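PDB 3RHG: putative phophotriesterase from Proteus mirabilis, which probably hydrolyses ester bonds, as a member of the phosphotriesterase family of amidohydrolases that carries two zinc ions in its active site. Local coordinates for residues 25-30 with 109-114. Residues are numbered along the deposited sequence; the frame is centred on the assembly and turned at random. Where two conformers were deposited one is given.
Sequences HLFNDL and KQVAEL. With ZN (zinc ion), chain B.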
ATOM      1  N   HIS A  25      17.221   9.657  -0.982  1.00 18.58           N
ATOM      2  CA  HIS A  25      18.496   9.116  -1.441  1.00 17.07           C
ATOM      3  C   HIS A  25      18.494   9.049  -2.942  1.00 18.40           C
ATOM      4  O   HIS A  25      17.700   8.324  -3.516  1.00 20.61           O
ATOM      5  CB  HIS A  25      18.799   7.752  -0.803  1.00 17.66           C
ATOM      6  CG  HIS A  25      18.764   7.816   0.691  1.00 16.47           C
ATOM      7  ND1 HIS A  25      19.867   8.156   1.441  1.00 18.42           N
ATOM      8  CD2 HIS A  25      17.734   7.695   1.565  1.00 18.14           C
ATOM      9  CE1 HIS A  25      19.538   8.191   2.720  1.00 17.13           C
ATOM     10  NE2 HIS A  25      18.249   7.907   2.826  1.00 17.48           N
ATOM     11  N   LEU A  26      19.340   9.859  -3.572  1.00 20.38           N
ATOM     12  CA  LEU A  26      19.500   9.786  -5.026  1.00 20.31           C
ATOM     13  C   LEU A  26      20.416   8.634  -5.414  1.00 20.50           C
ATOM     14  O   LEU A  26      20.067   7.847  -6.291  1.00 22.32           O
ATOM     15  CB  LEU A  26      20.036  11.099  -5.610  1.00 21.85           C
ATOM     16  CG  LEU A  26      18.962  12.188  -5.765  1.00 21.09           C
ATOM     17  CD1 LEU A  26      18.355  12.530  -4.396  1.00 25.85           C
ATOM     18  CD2 LEU A  26      19.520  13.441  -6.466  1.00 23.96           C
ATOM     19  N   PHE A  27      21.578   8.567  -4.762  1.00 20.60           N
ATOM     20  CA  PHE A  27      22.575   7.525  -5.008  1.00 20.26           C
ATOM     21  C   PHE A  27      22.963   6.882  -3.684  1.00 22.19           C
ATOM     22  O   PHE A  27      23.475   7.542  -2.764  1.00 23.50           O
ATOM     23  CB  PHE A  27      23.799   8.101  -5.729  1.00 21.14           C
ATOM     24  CG  PHE A  27      23.453   8.758  -7.040  1.00 22.63           C
ATOM     25  CD1 PHE A  27      23.199   7.979  -8.171  1.00 26.20           C
ATOM     26  CD2 PHE A  27      23.354  10.144  -7.148  1.00 24.11           C
ATOM     27  CE1 PHE A  27      22.846   8.554  -9.375  1.00 26.00           C
ATOM     28  CE2 PHE A  27      23.000  10.733  -8.356  1.00 24.64           C
ATOM     29  CZ  PHE A  27      22.741   9.942  -9.473  1.00 25.72           C
ATOM     30  N   ASN A  28      22.657   5.594  -3.578  1.00 22.46           N
ATOM     31  CA  ASN A  28      23.005   4.806  -2.423  1.00 21.54           C
ATOM     32  C   ASN A  28      23.172   3.371  -2.887  1.00 21.48           C
ATOM     33  O   ASN A  28      22.711   3.002  -3.967  1.00 23.04           O
ATOM     34  CB  ASN A  28      21.956   4.943  -1.299  1.00 19.24           C
ATOM     35  CG  ASN A  28      20.594   4.332  -1.666  1.00 21.12           C
ATOM     36  OD1 ASN A  28      20.112   4.463  -2.794  1.00 24.17           O
ATOM     37  ND2 ASN A  28      19.978   3.660  -0.706  1.00 22.55           N
ATOM     38  N   ASP A  29      23.849   2.564  -2.086  1.00 24.16           N
ATOM     39  CA  ASP A  29      24.179   1.212  -2.509  1.00 29.69           C
ATOM     40  C   ASP A  29      24.134   0.406  -1.228  1.00 32.16           C
ATOM     41  O   ASP A  29      24.900   0.682  -0.300  1.00 35.15           O
ATOM     42  CB  ASP A  29      25.590   1.194  -3.124  1.00 30.85           C
ATOM     43  CG  ASP A  29      25.970  -0.171  -3.709  1.00 32.95           C
ATOM     44  OD1 ASP A  29      25.242  -1.158  -3.484  1.00 37.44           O
ATOM     45  OD2 ASP A  29      27.014  -0.258  -4.389  1.00 37.03           O
ATOM     46  N   LEU A  30      23.210  -0.546  -1.155  1.00 30.90           N
ATOM     47  CA  LEU A  30      23.096  -1.420   0.010  0.70 33.07           C
ATOM     48  C   LEU A  30      23.533  -2.840  -0.335  1.00 35.45           C
ATOM     49  O   LEU A  30      23.073  -3.820   0.270  1.00 38.67           O
ATOM     50  CB  LEU A  30      21.661  -1.411   0.536  0.70 33.50           C
ATOM     51  CG  LEU A  30      21.148   0.002   0.817  0.70 30.43           C
ATOM     52  CD1 LEU A  30      19.676  -0.022   1.157  0.70 29.32           C
ATOM     53  CD2 LEU A  30      21.964   0.686   1.921  0.70 31.08           C
ATOM     54  N   LYS A 109      26.559  15.864  -8.175  1.00 22.81           N
ATOM     55  CA  LYS A 109      26.896  17.064  -8.952  0.50 23.55           C
ATOM     56  C   LYS A 109      26.409  16.959 -10.399  1.00 23.78           C
ATOM     57  O   LYS A 109      25.867  17.924 -10.966  1.00 24.38           O
ATOM     58  CB  LYS A 109      28.405  17.310  -8.933  0.50 23.94           C
ATOM     59  CG  LYS A 109      28.882  18.351  -9.937  0.50 23.71           C
ATOM     60  CD  LYS A 109      30.362  18.651  -9.727  0.50 25.37           C
ATOM     61  CE  LYS A 109      30.814  19.881 -10.513  0.50 23.84           C
ATOM     62  NZ  LYS A 109      31.294  19.522 -11.866  0.50 34.81           N
ATOM     63  N   GLN A 110      26.617  15.796 -11.014  1.00 25.75           N
ATOM     64  CA  GLN A 110      26.187  15.584 -12.394  0.50 25.62           C
ATOM     65  C   GLN A 110      24.684  15.806 -12.534  1.00 25.62           C
ATOM     66  O   GLN A 110      24.211  16.433 -13.494  1.00 27.77           O
ATOM     67  CB  GLN A 110      26.561  14.175 -12.867  0.50 27.69           C
ATOM     68  CG  GLN A 110      28.054  13.985 -13.161  0.50 28.79           C
ATOM     69  CD  GLN A 110      28.473  12.519 -13.156  0.50 31.72           C
ATOM     70  OE1 GLN A 110      27.765  11.655 -13.665  0.50 34.62           O
ATOM     71  NE2 GLN A 110      29.627  12.240 -12.572  0.50 37.29           N
ATOM     72  N   VAL A 111      23.927  15.276 -11.584  1.00 24.98           N
ATOM     73  CA  VAL A 111      22.473  15.443 -11.621  1.00 26.41           C
ATOM     74  C   VAL A 111      22.058  16.911 -11.476  1.00 25.90           C
ATOM     75  O   VAL A 111      21.160  17.402 -12.176  1.00 27.18           O
ATOM     76  CB  VAL A 111      21.789  14.585 -10.527  1.00 27.64           C
ATOM     77  CG1 VAL A 111      20.335  15.029 -10.322  1.00 31.63           C
ATOM     78  CG2 VAL A 111      21.887  13.119 -10.907  1.00 31.02           C
ATOM     79  N   ALA A 112      22.694  17.604 -10.545  1.00 23.69           N
ATOM     80  CA  ALA A 112      22.414  19.014 -10.350  1.00 24.41           C
ATOM     81  C   ALA A 112      22.631  19.781 -11.656  1.00 25.00           C
ATOM     82  O   ALA A 112      21.812  20.615 -12.063  1.00 28.30           O
ATOM     83  CB  ALA A 112      23.289  19.580  -9.232  1.00 23.34           C
ATOM     84  N   GLU A 113      23.749  19.495 -12.314  1.00 28.14           N
ATOM     85  CA  GLU A 113      24.112  20.185 -13.540  1.00 27.39           C
ATOM     86  C   GLU A 113      23.132  19.875 -14.683  1.00 28.93           C
ATOM     87  O   GLU A 113      22.732  20.764 -15.442  1.00 30.97           O
ATOM     88  CB  GLU A 113      25.528  19.798 -13.938  1.00 30.37           C
ATOM     89  CG  GLU A 113      26.585  20.387 -13.037  1.00 32.40           C
ATOM     90  CD  GLU A 113      27.968  19.847 -13.343  1.00 39.29           C
ATOM     91  OE1 GLU A 113      28.048  18.752 -13.948  1.00 45.72           O
ATOM     92  OE2 GLU A 113      28.972  20.510 -12.981  1.00 45.08           O
ATOM     93  N   LEU A 114      22.737  18.617 -14.800  1.00 27.04           N
ATOM     94  CA  LEU A 114      21.866  18.206 -15.904  1.00 29.91           C
ATOM     95  C   LEU A 114      20.413  18.658 -15.724  1.00 30.25           C
ATOM     96  O   LEU A 114      19.731  18.946 -16.701  1.00 34.47           O
ATOM     97  CB  LEU A 114      21.929  16.691 -16.122  1.00 31.22           C
ATOM     98  CG  LEU A 114      23.291  16.212 -16.623  1.00 30.17           C
ATOM     99  CD1 LEU A 114      23.437  14.725 -16.454  1.00 31.27           C
ATOM    100  CD2 LEU A 114      23.505  16.611 -18.081  1.00 34.79           C
TER
HETATM  101 ZN    ZN B 367      17.178   7.939   4.508  1.00 21.10          ZN
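V111 of helix 105-115 meets L26 and F27, which lie just beyond strand 19-24, the first strand of the (β/α)8 barrel on which the amidohydrolase superfamily is built. The touch is small and wholly apolar. CG2 of V111 sits at the edge of the F27 ring, in its plane, 3.6 Å from CZ and almost as near CE2, at 3.7 Å. The second valine methyl turns to L26, with CG1 4.2 Å from CD2. With CG1 anti to the backbone N (chi1 165°), the side chain spreads one methyl to each partner; branching at CB is what lets so short a residue serve two neighbours.

Around these three side chains, L108, three residues before V111 on the same helix, touches both L26 and F27. Helix 74-86 adds V77, which touches F27, and L81, which touches V111. D94 accepts a hydrogen bond from the backbone N of L26 through OD1, tying the loop to the C-terminal end of strand 89-94, the end of the barrel where the active site lies.

H25, the residue before L26, leads from this packing to the metal centre; the side chain of L26 is about 9 Å from that of H23. H25 completes the HxH pair with H23, and E166 and D294 bind the same zinc ion. Imidazole suits this post because its two nitrogens can serve different partners: ND1 is hydrogen-bonded to T96 OG1, a second-shell contact that helps fix the ring's rotation, while NE2 binds the zinc ion at 2.0 Å.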